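Local coordinates for cytosol aminopeptidase (Coxiella burnetii, PDB 3IJ3), which probably removes amino acids one at a time from the N-termini of peptides, as a manganese-dependent aminopeptidase of the M17 family, at residues A389-D395 and A469-H475; Y312-D316 and E327-T331; Q41-E47 and L89-Y95; K236-I240 and Q291-R295. One frame throughout, in Å; residues are numbered along the deposited sequence. Where two conformers were deposited one is given.

How the contacts relate
Along the chain the order is contact 3, contact 4, contact 2, contact 1, each closing before the next opens. Contact 3 belongs to the mixed sheet of the N-terminal domain, where it pairs strands 38-43 and 85-91; the other three lie in the catalytic domain. Contact 4 lies in the large catalytic sheet, where strand 231-237 meets the loop before strand 295-305. Contact 1 packs helix 380-393 on helix 470-481, its centre about 21 Å from that of contact 4 and about 25 Å from that of contact 3. Contacts 2 and 3 are farthest apart, with centres about 55 Å apart across the chain's middle. Contact 2 faces a second subunit, joining the fold to the six-chain assembly.

Contact 1: A389-D395 and A469-H475; sequences ASLKTDD and ALRAVFH
D395 reaches from the end of helix 380-393 to the start of helix 470-481. Its CB lies near the CB of A472, and CG, anti to the backbone N (chi1 -178°), carries the carboxylate into the first turn of the second helix. There OD1 accepts from the N of A469 at 3.2 Å, on its syn side, and takes a second hydrogen bond from a water that also accepts from A469 N. OD2 turns its anti lone pair to the N of A472, 3.0 Å away, and lies 3.0 Å from R471 N. Beside it the two helix segments cross at 114°, with A472 CB 3.8 Å from S390 CA. T393 points its methyl CG2 at H475 CB, 3.6 Å away, while its OG1 bonds back to A389 O, which T393 N reaches from the opposite face. K392 CB sits over one face of the H475 imidazole, and a water in the ring plane links NE2 to K392 NZ. D394 ends the first helix in a Schellman motif, and L397 touches both S390 and A472. The carboxylate thus meets amides at the N-terminus of helix 470-481, where the helix dipole would probably help stabilise its negative charge.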
loop_
_atom_site.group_PDB
_atom_site.type_symbol
_atom_site.label_atom_id
_atom_site.label_comp_id
_atom_site.label_asym_id
_atom_site.label_seq_id
_atom_site.Cartn_x
_atom_site.Cartn_y
_atom_site.Cartn_z
ATOM N N ALA A 389 -2.219 39.789 18.101
ATOM C CA ALA A 389 -3.679 39.650 18.187
ATOM C C ALA A 389 -4.069 38.247 18.659
ATOM O O ALA A 389 -5.029 38.084 19.411
ATOM C CB ALA A 389 -4.343 39.971 16.809
ATOM N N SER A 390 -3.326 37.232 18.208
ATOM C CA SER A 390 -3.566 35.848 18.617
ATOM C C SER A 390 -3.441 35.665 20.129
ATOM O O SER A 390 -4.232 34.955 20.762
ATOM C CB SER A 390 -2.510 34.949 17.947
ATOM O OG SER A 390 -2.716 33.616 18.271
ATOM N N LEU A 391 -2.415 36.284 20.688
ATOM C CA LEU A 391 -2.155 36.213 22.133
ATOM C C LEU A 391 -3.226 36.972 22.919
ATOM O O LEU A 391 -3.768 36.452 23.922
ATOM C CB LEU A 391 -0.763 36.734 22.426
ATOM C CG LEU A 391 0.368 35.832 21.962
ATOM C CD1 LEU A 391 1.721 36.523 22.131
ATOM C CD2 LEU A 391 0.327 34.508 22.741
ATOM N N LYS A 392 -3.584 38.163 22.442
ATOM C CA LYS A 392 -4.612 38.965 23.128
ATOM C C LYS A 392 -5.991 38.289 23.166
ATOM O O LYS A 392 -6.719 38.413 24.156
ATOM C CB LYS A 392 -4.744 40.357 22.500
ATOM C CG LYS A 392 -3.533 41.240 22.692
ATOM C CD LYS A 392 -3.838 42.702 22.354
ATOM C CE LYS A 392 -2.675 43.661 22.699
ATOM N NZ LYS A 392 -1.430 43.455 21.901
ATOM N N THR A 393 -6.353 37.593 22.089
ATOM C CA THR A 393 -7.635 36.928 21.972
ATOM C C THR A 393 -7.646 35.450 22.370
ATOM O O THR A 393 -8.710 34.835 22.397
ATOM C CB THR A 393 -8.123 36.970 20.507
ATOM O OG1 THR A 393 -7.132 36.359 19.657
ATOM C CG2 THR A 393 -8.361 38.416 20.061
ATOM N N ASP A 394 -6.484 34.882 22.648
ATOM C CA ASP A 394 -6.365 33.435 22.899
ATOM C C ASP A 394 -7.029 32.651 21.756
ATOM O O ASP A 394 -7.819 31.724 21.979
ATOM C CB ASP A 394 -6.951 33.005 24.258
ATOM C CG ASP A 394 -6.719 31.505 24.549
ATOM O OD1 ASP A 394 -5.769 30.911 23.967
ATOM O OD2 ASP A 394 -7.475 30.920 25.361
ATOM N N ASP A 395 -6.760 33.070 20.517
ATOM C CA ASP A 395 -7.256 32.398 19.330
ATOM C C ASP A 395 -5.949 32.019 18.633
ATOM O O ASP A 395 -5.360 32.837 17.939
ATOM C CB ASP A 395 -8.101 33.352 18.502
ATOM C CG ASP A 395 -8.695 32.706 17.282
ATOM O OD1 ASP A 395 -8.773 31.456 17.210
ATOM O OD2 ASP A 395 -9.134 33.484 16.398
ATOM N N ALA A 469 -9.015 31.119 13.996
ATOM C CA ALA A 469 -8.238 32.290 13.559
ATOM C C ALA A 469 -8.982 33.624 13.443
ATOM O O ALA A 469 -8.338 34.673 13.509
ATOM C CB ALA A 469 -7.525 32.025 12.235
ATOM N N LEU A 470 -10.306 33.587 13.285
ATOM C CA LEU A 470 -11.093 34.806 13.066
ATOM C C LEU A 470 -11.115 35.832 14.136
ATOM O O LEU A 470 -11.135 37.025 13.817
ATOM C CB LEU A 470 -12.560 34.492 12.688
ATOM C CG LEU A 470 -12.779 33.736 11.417
ATOM C CD1 LEU A 470 -14.253 33.958 11.022
ATOM C CD2 LEU A 470 -11.854 34.274 10.362
ATOM N N ARG A 471 -11.165 35.415 15.402
ATOM C CA ARG A 471 -11.155 36.385 16.479
ATOM C C ARG A 471 -9.842 37.153 16.460
ATOM O O ARG A 471 -9.841 38.368 16.622
ATOM C CB ARG A 471 -11.411 35.775 17.863
ATOM C CG ARG A 471 -12.785 35.114 17.988
ATOM C CD ARG A 471 -13.332 35.271 19.383
ATOM N NE ARG A 471 -13.507 36.693 19.665
ATOM C CZ ARG A 471 -12.641 37.438 20.343
ATOM N NH1 ARG A 471 -11.552 36.892 20.867
ATOM N NH2 ARG A 471 -12.887 38.718 20.527
ATOM N N ALA A 472 -8.738 36.449 16.204
ATOM C CA ALA A 472 -7.413 37.095 16.148
ATOM C C ALA A 472 -7.402 38.086 14.998
ATOM O O ALA A 472 -7.010 39.241 15.167
ATOM C CB ALA A 472 -6.283 36.049 15.934
ATOM N N VAL A 473 -7.799 37.627 13.816
ATOM C CA VAL A 473 -7.799 38.516 12.638
ATOM C C VAL A 473 -8.705 39.724 12.863
ATOM O O VAL A 473 -8.309 40.851 12.564
ATOM C CB VAL A 473 -8.189 37.804 11.341
ATOM C CG1 VAL A 473 -8.257 38.817 10.159
ATOM C CG2 VAL A 473 -7.205 36.652 11.038
ATOM N N PHE A 474 -9.909 39.505 13.398
ATOM C CA PHE A 474 -10.812 40.623 13.636
ATOM C C PHE A 474 -10.246 41.626 14.632
ATOM O O PHE A 474 -10.396 42.852 14.462
ATOM C CB PHE A 474 -12.229 40.176 14.045
ATOM C CG PHE A 474 -13.199 41.307 14.063
ATOM C CD1 PHE A 474 -13.650 41.863 12.878
ATOM C CD2 PHE A 474 -13.645 41.847 15.259
ATOM C CE1 PHE A 474 -14.508 42.956 12.870
ATOM C CE2 PHE A 474 -14.525 42.929 15.256
ATOM C CZ PHE A 474 -14.962 43.472 14.039
ATOM N N HIS A 475 -9.631 41.131 15.707
ATOM C CA HIS A 475 -8.990 42.005 16.687
ATOM C C HIS A 475 -7.950 42.897 15.978
ATOM O O HIS A 475 -7.897 44.120 16.193
ATOM C CB HIS A 475 -8.332 41.175 17.796
ATOM C CG HIS A 475 -7.524 41.980 18.754
ATOM N ND1 HIS A 475 -8.043 42.476 19.931
ATOM C CD2 HIS A 475 -6.234 42.384 18.709
ATOM C CE1 HIS A 475 -7.106 43.165 20.562
ATOM N NE2 HIS A 475 -6.003 43.130 19.837
HETATM O O HOH W 1 -2.981 43.396 19.301
HETATM O O HOH W 2 -7.328 29.539 16.229
#

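Contact 2: Y312-D316 and E327-T331; sequences YRPGD and EITNT
I328, Y312 and T331 fill the space between two loops, one of them a type II beta turn from R313 to D316 that leads into a small three-stranded sheet. I328 carries the turn on its backbone: its O accepts from G315 N at 2.7 Å and its N donates to D316 O at 2.8 Å, both bonds nearly straight. Its side chain leaves the backbone toward 312-316, and CG1 meets CE1 of Y312 at 3.7 Å, the two side chains crossing at about a right angle. T331 comes over one face of the same ring, its CG2 displaced toward the rim and also 3.7 Å from P314 CD; its OG1 bonds to the O of G257. D316 OD2 takes both the N and the NH1 of R313, while the arginine also forms salt bridges to E182 and E304 of the second subunit. Y312 touches E334, a ligand of the bound lithium ion, and its side chain lies about 8 Å from that ion. The phenol OH donates to T331 O at 2.8 Å, tilted 32° from the carbonyl plane.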
loop_
_atom_site.group_PDB
_atom_site.type_symbol
_atom_site.label_atom_id
_atom_site.label_comp_id
_atom_site.label_asym_id
_atom_site.label_seq_id
_atom_site.Cartn_x
_atom_site.Cartn_y
_atom_site.Cartn_z
ATOM N N TYR A 312 -9.562 17.900 -15.436
ATOM C CA TYR A 312 -8.237 18.428 -15.783
ATOM C C TYR A 312 -7.220 17.341 -15.341
ATOM O O TYR A 312 -7.462 16.562 -14.401
ATOM C CB TYR A 312 -8.021 19.838 -15.229
ATOM C CG TYR A 312 -7.599 20.007 -13.789
ATOM C CD1 TYR A 312 -6.622 20.922 -13.460
ATOM C CD2 TYR A 312 -8.184 19.288 -12.734
ATOM C CE1 TYR A 312 -6.216 21.128 -12.154
ATOM C CE2 TYR A 312 -7.773 19.482 -11.411
ATOM C CZ TYR A 312 -6.791 20.413 -11.122
ATOM O OH TYR A 312 -6.340 20.644 -9.840
ATOM N N ARG A 313 -6.099 17.273 -16.040
ATOM C CA ARG A 313 -5.198 16.161 -15.899
ATOM C C ARG A 313 -3.780 16.490 -15.488
ATOM O O ARG A 313 -3.297 17.597 -15.720
ATOM C CB ARG A 313 -5.042 15.512 -17.288
ATOM C CG ARG A 313 -6.332 15.295 -18.068
ATOM C CD ARG A 313 -6.035 15.114 -19.571
ATOM N NE ARG A 313 -7.242 15.064 -20.397
ATOM C CZ ARG A 313 -7.908 16.143 -20.830
ATOM N NH1 ARG A 313 -7.488 17.387 -20.549
ATOM N NH2 ARG A 313 -9.000 15.986 -21.554
ATOM N N PRO A 314 -3.086 15.488 -14.931
ATOM C CA PRO A 314 -1.651 15.651 -14.670
ATOM C C PRO A 314 -0.980 15.969 -15.978
ATOM O O PRO A 314 -1.266 15.323 -16.990
ATOM C CB PRO A 314 -1.227 14.278 -14.164
ATOM C CG PRO A 314 -2.488 13.711 -13.512
ATOM C CD PRO A 314 -3.657 14.281 -14.311
ATOM N N GLY A 315 -0.118 16.981 -15.984
ATOM C CA GLY A 315 0.568 17.376 -17.193
ATOM C C GLY A 315 -0.154 18.485 -17.942
ATOM O O GLY A 315 0.444 19.139 -18.799
ATOM N N ASP A 316 -1.433 18.708 -17.641
ATOM C CA ASP A 316 -2.138 19.812 -18.315
ATOM C C ASP A 316 -1.539 21.156 -17.864
ATOM O O ASP A 316 -1.055 21.284 -16.737
ATOM C CB ASP A 316 -3.650 19.808 -18.055
ATOM C CG ASP A 316 -4.403 18.762 -18.884
ATOM O OD1 ASP A 316 -3.802 18.161 -19.821
ATOM O OD2 ASP A 316 -5.616 18.585 -18.605
ATOM N N GLU A 327 1.709 24.253 -14.705
ATOM C CA GLU A 327 1.715 22.858 -15.080
ATOM C C GLU A 327 1.142 22.097 -13.892
ATOM O O GLU A 327 1.682 22.165 -12.770
ATOM C CB GLU A 327 3.112 22.355 -15.398
ATOM C CG GLU A 327 3.084 20.858 -15.827
ATOM C CD GLU A 327 4.445 20.275 -16.141
ATOM O OE1 GLU A 327 5.477 20.839 -15.689
ATOM O OE2 GLU A 327 4.479 19.225 -16.850
ATOM N N ILE A 328 0.091 21.333 -14.131
ATOM C CA ILE A 328 -0.537 20.560 -13.072
ATOM C C ILE A 328 0.228 19.263 -12.838
ATOM O O ILE A 328 0.271 18.359 -13.700
ATOM C CB ILE A 328 -2.008 20.220 -13.400
ATOM C CG1 ILE A 328 -2.812 21.502 -13.677
ATOM C CG2 ILE A 328 -2.651 19.374 -12.244
ATOM C CD1 ILE A 328 -2.751 22.555 -12.523
ATOM N N THR A 329 0.855 19.178 -11.678
ATOM C CA THR A 329 1.603 17.988 -11.271
ATOM C C THR A 329 0.853 17.187 -10.203
ATOM O O THR A 329 1.284 16.103 -9.845
ATOM C CB THR A 329 3.027 18.335 -10.793
ATOM O OG1 THR A 329 2.976 19.362 -9.822
ATOM C CG2 THR A 329 3.870 18.836 -11.972
ATOM N N ASN A 330 -0.245 17.735 -9.702
ATOM C CA ASN A 330 -1.093 17.052 -8.706
ATOM C C ASN A 330 -2.463 17.672 -8.825
ATOM O O ASN A 330 -2.642 18.847 -8.480
ATOM C CB ASN A 330 -0.526 17.237 -7.302
ATOM C CG ASN A 330 -1.350 16.548 -6.225
ATOM O OD1 ASN A 330 -2.372 15.897 -6.501
ATOM N ND2 ASN A 330 -0.897 16.684 -4.974
ATOM N N THR A 331 -3.454 16.913 -9.300
ATOM C CA THR A 331 -4.795 17.494 -9.452
ATOM C C THR A 331 -5.461 17.776 -8.093
ATOM O O THR A 331 -6.440 18.512 -8.019
ATOM C CB THR A 331 -5.740 16.572 -10.267
ATOM O OG1 THR A 331 -5.925 15.345 -9.560
ATOM C CG2 THR A 331 -5.192 16.301 -11.654
HETATM O O HOH W 3 3.085 19.177 -19.189
#

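Contact 3: Q41-E47 and L89-Y95; sequences QPMMPDE and LLGVSDY
M44 and Y95 make the close-packed part of the contact. The methionine CG lies over one face of the phenol ring, 3.9 Å from its centroid and 29° off the normal, in a CH-pi contact, and SD follows obliquely as a Met-aromatic partner. With CG anti to its carbonyl carbon (chi1 -67°), the chain of M44 runs across the ring and, bent at its last torsion, brings CE near the O of S93. M44 CG also touches V92 CG2, while V92 CG1 meets P42 CB at 3.7 Å. At the rim of the ring the hydroxyl is held twice. It accepts from the N of M44, and Y95 OH donates to E47 OE1 at 3.0 Å, a carboxylate oxygen met on its anti side and lying near the ring plane. Strands 38-43 and 85-91 run here as parallel neighbours in the mixed sheet of the N-terminal domain. L90 N donates to Q41 O at 2.9 Å, M43 N to L90 O, and V92 N to M43 O at 3.0 Å. On the face that bears Q41, M43 and L89, the tryptophan W51 of helix 48-52 touches all three side chains. The looser side is the loop after the second strand, where S93 and D94 are exposed and their side chains leave the backbone away from 41-47.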
loop_
_atom_site.group_PDB
_atom_site.type_symbol
_atom_site.label_atom_id
_atom_site.label_comp_id
_atom_site.label_asym_id
_atom_site.label_seq_id
_atom_site.Cartn_x
_atom_site.Cartn_y
_atom_site.Cartn_z
ATOM N N GLN A 41 -20.980 29.699 39.092
ATOM C CA GLN A 41 -19.766 30.316 39.619
ATOM C C GLN A 41 -18.523 29.475 39.346
ATOM O O GLN A 41 -18.485 28.310 39.722
ATOM C CB GLN A 41 -19.930 30.494 41.131
ATOM C CG GLN A 41 -18.707 31.080 41.868
ATOM C CD GLN A 41 -18.958 31.263 43.337
ATOM O OE1 GLN A 41 -20.078 31.041 43.824
ATOM N NE2 GLN A 41 -17.911 31.655 44.075
ATOM N N PRO A 42 -17.494 30.068 38.711
ATOM C CA PRO A 42 -16.282 29.289 38.490
ATOM C C PRO A 42 -15.534 29.062 39.805
ATOM O O PRO A 42 -15.596 29.893 40.729
ATOM C CB PRO A 42 -15.461 30.170 37.535
ATOM C CG PRO A 42 -15.870 31.550 37.885
ATOM C CD PRO A 42 -17.343 31.452 38.223
ATOM N N MET A 43 -14.824 27.947 39.880
ATOM C CA MET A 43 -14.118 27.581 41.091
ATOM C C MET A 43 -12.884 26.749 40.791
ATOM O O MET A 43 -12.887 25.913 39.900
ATOM C CB MET A 43 -15.081 26.759 41.979
ATOM C CG MET A 43 -14.548 26.317 43.362
ATOM S SD MET A 43 -14.065 27.689 44.404
ATOM C CE MET A 43 -15.585 28.615 44.647
ATOM N N MET A 44 -11.811 27.022 41.525
ATOM C CA MET A 44 -10.594 26.237 41.428
ATOM C C MET A 44 -10.406 25.565 42.778
ATOM O O MET A 44 -10.908 26.063 43.796
ATOM C CB MET A 44 -9.386 27.094 41.048
ATOM C CG MET A 44 -9.472 27.652 39.648
ATOM S SD MET A 44 -7.933 28.358 39.074
ATOM C CE MET A 44 -6.939 26.885 38.803
ATOM N N PRO A 45 -9.706 24.422 42.798
ATOM C CA PRO A 45 -9.494 23.679 44.030
ATOM C C PRO A 45 -8.987 24.492 45.214
ATOM O O PRO A 45 -9.476 24.322 46.333
ATOM C CB PRO A 45 -8.448 22.639 43.626
ATOM C CG PRO A 45 -8.686 22.420 42.194
ATOM C CD PRO A 45 -9.117 23.735 41.634
ATOM N N ASP A 46 -8.013 25.369 44.971
ATOM C CA ASP A 46 -7.416 26.150 46.052
ATOM C C ASP A 46 -8.359 27.112 46.739
ATOM O O ASP A 46 -8.154 27.436 47.913
ATOM C CB ASP A 46 -6.184 26.921 45.558
ATOM C CG ASP A 46 -4.983 26.008 45.258
ATOM O OD1 ASP A 46 -5.021 24.791 45.565
ATOM O OD2 ASP A 46 -3.986 26.523 44.724
ATOM N N GLU A 47 -9.377 27.577 46.026
ATOM C CA GLU A 47 -10.324 28.537 46.603
ATOM C C GLU A 47 -11.535 27.899 47.255
ATOM O O GLU A 47 -12.268 28.559 47.987
ATOM C CB GLU A 47 -10.811 29.541 45.540
ATOM C CG GLU A 47 -9.795 30.642 45.214
ATOM C CD GLU A 47 -8.566 30.116 44.512
ATOM O OE1 GLU A 47 -8.733 29.483 43.453
ATOM O OE2 GLU A 47 -7.441 30.357 45.009
ATOM N N LEU A 89 -21.565 25.245 40.811
ATOM C CA LEU A 89 -20.133 25.534 40.786
ATOM C C LEU A 89 -19.560 24.840 39.555
ATOM O O LEU A 89 -19.927 23.709 39.253
ATOM C CB LEU A 89 -19.405 25.001 42.028
ATOM C CG LEU A 89 -19.933 25.480 43.366
ATOM C CD1 LEU A 89 -19.190 24.748 44.523
ATOM C CD2 LEU A 89 -19.779 26.976 43.440
ATOM N N LEU A 90 -18.692 25.529 38.829
ATOM C CA LEU A 90 -17.998 24.967 37.662
ATOM C C LEU A 90 -16.488 24.961 37.927
ATOM O O LEU A 90 -15.874 26.011 38.138
ATOM C CB LEU A 90 -18.280 25.794 36.391
ATOM C CG LEU A 90 -17.484 25.448 35.129
ATOM C CD1 LEU A 90 -17.852 24.045 34.592
ATOM C CD2 LEU A 90 -17.665 26.561 34.048
ATOM N N GLY A 91 -15.879 23.785 37.910
ATOM C CA GLY A 91 -14.428 23.710 38.070
ATOM C C GLY A 91 -13.787 24.278 36.804
ATOM O O GLY A 91 -14.204 23.936 35.704
ATOM N N VAL A 92 -12.811 25.166 36.959
ATOM C CA VAL A 92 -12.112 25.747 35.810
ATOM C C VAL A 92 -10.588 25.479 35.858
ATOM O O VAL A 92 -10.020 25.320 36.947
ATOM C CB VAL A 92 -12.404 27.271 35.694
ATOM C CG1 VAL A 92 -13.921 27.506 35.492
ATOM C CG2 VAL A 92 -11.917 28.026 36.917
ATOM N N SER A 93 -9.973 25.359 34.680
ATOM C CA SER A 93 -8.516 25.096 34.548
ATOM C C SER A 93 -7.741 26.281 35.117
ATOM O O SER A 93 -6.636 26.146 35.658
ATOM C CB SER A 93 -8.136 24.918 33.081
ATOM O OG SER A 93 -8.963 23.975 32.431
ATOM N N ASP A 94 -8.339 27.466 34.944
ATOM C CA ASP A 94 -7.812 28.750 35.434
ATOM C C ASP A 94 -8.964 29.781 35.338
ATOM O O ASP A 94 -9.909 29.552 34.580
ATOM C CB ASP A 94 -6.620 29.192 34.586
ATOM C CG ASP A 94 -5.910 30.402 35.161
ATOM O OD1 ASP A 94 -6.020 30.643 36.386
ATOM O OD2 ASP A 94 -5.229 31.100 34.389
ATOM N N TYR A 95 -8.914 30.893 36.092
ATOM C CA TYR A 95 -9.986 31.897 36.019
ATOM C C TYR A 95 -10.027 32.700 34.701
ATOM O O TYR A 95 -10.999 33.422 34.451
ATOM C CB TYR A 95 -9.978 32.809 37.253
ATOM C CG TYR A 95 -10.341 32.070 38.530
ATOM C CD1 TYR A 95 -11.670 31.746 38.822
ATOM C CD2 TYR A 95 -9.360 31.698 39.453
ATOM C CE1 TYR A 95 -12.007 31.055 40.026
ATOM C CE2 TYR A 95 -9.689 31.011 40.633
ATOM C CZ TYR A 95 -11.004 30.694 40.910
ATOM O OH TYR A 95 -11.303 30.026 42.077
#

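Contact 4: K236-I240 and Q291-R295; sequences KWGDI and QLPVR. With PG4 (tetraethylene glycol), chain O; SO4 (sulfate ion), chain G.
Polar bonds between K236-I240 and Q291-R295 centre on the R295 guanidinium. NH1 donates to G238 O at 2.7 Å, the oxygen lying 22° out of the guanidinium plane, and makes a weak bond to O2 of a tetraethylene glycol, whose O3 accepts from G238 N. NH2 reaches O3 of a sulfate at 3.2 Å, and K236 NZ meets the same oxygen at 2.6 Å; the lysine also forms a salt bridge to E349, and K203 adds another bond to the sulfate. A water joins the loops farther along, accepting from D239 N and donating to V294 O. Packing contacts add to these bonds. R295 is bent at chi2 (55°), which turns its otherwise extended chain so that K236 CB lies over one guanidinium face, toward its rim and 3.9 Å above the plane, while I240 CD1 comes to 3.6 Å from NE. W237 presents its six-membered ring to the other loop: L292 O lies in the ring plane, 3.4 Å from CZ3, and glycol C5 lies over one face of the indole, near CD1. The contact joins strand 231-237 and the turn that follows it to the loop entering its antiparallel neighbour, strand 295-305. Glycol and sulfate probably come from the crystallisation liquor. K236, R295 and K203 around one sulfate suggest a local preference for anions, the sulfate, alongside E349 at the lysine, probably offsetting their charge.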
loop_
_atom_site.group_PDB
_atom_site.type_symbol
_atom_site.label_atom_id
_atom_site.label_comp_id
_atom_site.label_asym_id
_atom_site.label_seq_id
_atom_site.Cartn_x
_atom_site.Cartn_y
_atom_site.Cartn_z
ATOM N N LYS A 236 -18.863 43.330 -2.407
ATOM C CA LYS A 236 -18.276 44.602 -2.002
ATOM C C LYS A 236 -19.197 45.351 -1.044
ATOM O O LYS A 236 -20.416 45.319 -1.177
ATOM C CB LYS A 236 -17.933 45.505 -3.191
ATOM C CG LYS A 236 -16.762 44.988 -3.991
ATOM C CD LYS A 236 -16.344 45.903 -5.128
ATOM C CE LYS A 236 -14.969 45.464 -5.657
ATOM N NZ LYS A 236 -14.440 46.352 -6.737
ATOM N N TRP A 237 -18.580 46.046 -0.100
ATOM C CA TRP A 237 -19.300 46.839 0.896
ATOM C C TRP A 237 -18.431 47.945 1.436
ATOM O O TRP A 237 -17.221 47.814 1.505
ATOM C CB TRP A 237 -19.716 45.923 2.064
ATOM C CG TRP A 237 -20.283 46.581 3.287
ATOM C CD1 TRP A 237 -21.590 46.722 3.586
ATOM C CD2 TRP A 237 -19.551 47.151 4.390
ATOM N NE1 TRP A 237 -21.741 47.357 4.800
ATOM C CE2 TRP A 237 -20.502 47.615 5.322
ATOM C CE3 TRP A 237 -18.190 47.285 4.692
ATOM C CZ2 TRP A 237 -20.136 48.236 6.531
ATOM C CZ3 TRP A 237 -17.823 47.905 5.878
ATOM C CH2 TRP A 237 -18.792 48.367 6.789
ATOM N N GLY A 238 -19.060 49.053 1.816
ATOM C CA GLY A 238 -18.338 50.110 2.481
ATOM C C GLY A 238 -18.050 51.339 1.662
ATOM O O GLY A 238 -18.253 51.358 0.447
ATOM N N ASP A 239 -17.550 52.356 2.358
ATOM C CA ASP A 239 -17.209 53.643 1.763
ATOM C C ASP A 239 -16.074 53.473 0.770
ATOM O O ASP A 239 -15.024 52.946 1.118
ATOM C CB ASP A 239 -16.808 54.621 2.871
ATOM C CG ASP A 239 -16.665 56.063 2.374
ATOM O OD1 ASP A 239 -16.259 56.295 1.213
ATOM O OD2 ASP A 239 -16.947 56.977 3.173
ATOM N N ILE A 240 -16.282 53.941 -0.454
ATOM C CA ILE A 240 -15.274 53.816 -1.514
ATOM C C ILE A 240 -13.986 54.590 -1.201
ATOM O O ILE A 240 -12.948 54.317 -1.786
ATOM C CB ILE A 240 -15.847 54.240 -2.905
ATOM C CG1 ILE A 240 -14.886 53.845 -4.034
ATOM C CG2 ILE A 240 -16.151 55.715 -2.941
ATOM C CD1 ILE A 240 -14.534 52.371 -4.057
ATOM N N GLN A 291 -19.470 47.500 11.502
ATOM C CA GLN A 291 -19.251 48.676 10.677
ATOM C C GLN A 291 -17.822 49.202 10.718
ATOM O O GLN A 291 -17.601 50.387 10.951
ATOM C CB GLN A 291 -20.288 49.783 11.019
ATOM C CG GLN A 291 -21.735 49.300 10.723
ATOM C CD GLN A 291 -22.807 50.359 10.880
ATOM O OE1 GLN A 291 -22.558 51.463 11.344
ATOM N NE2 GLN A 291 -24.023 50.011 10.485
ATOM N N LEU A 292 -16.862 48.322 10.491
ATOM C CA LEU A 292 -15.465 48.717 10.453
ATOM C C LEU A 292 -15.293 49.692 9.265
ATOM O O LEU A 292 -15.846 49.446 8.182
ATOM C CB LEU A 292 -14.603 47.476 10.269
ATOM C CG LEU A 292 -13.111 47.639 10.515
ATOM C CD1 LEU A 292 -12.850 47.907 11.993
ATOM C CD2 LEU A 292 -12.363 46.390 10.037
ATOM N N PRO A 293 -14.537 50.798 9.451
ATOM C CA PRO A 293 -14.365 51.800 8.397
ATOM C C PRO A 293 -13.346 51.409 7.325
ATOM O O PRO A 293 -12.245 51.991 7.223
ATOM C CB PRO A 293 -13.938 53.048 9.175
ATOM C CG PRO A 293 -13.191 52.506 10.336
ATOM C CD PRO A 293 -13.853 51.208 10.698
ATOM N N VAL A 294 -13.747 50.415 6.539
ATOM C CA VAL A 294 -12.951 49.902 5.445
ATOM C C VAL A 294 -13.834 49.708 4.220
ATOM O O VAL A 294 -15.067 49.719 4.320
ATOM C CB VAL A 294 -12.293 48.538 5.780
ATOM C CG1 VAL A 294 -11.345 48.682 6.976
ATOM C CG2 VAL A 294 -13.350 47.422 6.046
ATOM N N ARG A 295 -13.180 49.580 3.077
ATOM C CA ARG A 295 -13.833 49.221 1.817
ATOM C C ARG A 295 -13.561 47.724 1.696
ATOM O O ARG A 295 -12.450 47.304 1.370
ATOM C CB ARG A 295 -13.250 50.013 0.653
ATOM C CG ARG A 295 -13.806 49.662 -0.709
ATOM C CD ARG A 295 -15.335 49.751 -0.809
ATOM N NE ARG A 295 -15.776 49.493 -2.189
ATOM C CZ ARG A 295 -17.035 49.539 -2.629
ATOM N NH1 ARG A 295 -18.051 49.818 -1.798
ATOM N NH2 ARG A 295 -17.281 49.301 -3.921
HETATM O O1 PG4 O . -20.986 50.632 -4.704
HETATM C C1 PG4 O . -21.287 50.473 -3.311
HETATM C C2 PG4 O . -21.157 49.002 -2.909
HETATM O O2 PG4 O . -21.226 48.851 -1.487
HETATM C C3 PG4 O . -22.566 48.741 -0.996
HETATM C C4 PG4 O . -22.617 48.741 0.533
HETATM O O3 PG4 O . -21.857 49.808 1.103
HETATM C C5 PG4 O . -22.262 50.112 2.438
HETATM C C6 PG4 O . -21.700 51.454 2.894
HETATM O O4 PG4 O . -21.546 51.438 4.315
HETATM C C7 PG4 O . -20.504 52.297 4.803
HETATM C C8 PG4 O . -21.081 53.657 5.183
HETATM O O5 PG4 O . -20.071 54.671 5.066
HETATM S S SO4 G . -15.844 49.370 -7.339
HETATM O O1 SO4 G . -17.185 48.795 -7.337
HETATM O O2 SO4 G . -15.931 50.818 -7.169
HETATM O O3 SO4 G . -15.078 48.818 -6.235
HETATM O O4 SO4 G . -15.170 49.085 -8.601
HETATM O O HOH W 4 -16.684 51.763 5.088
#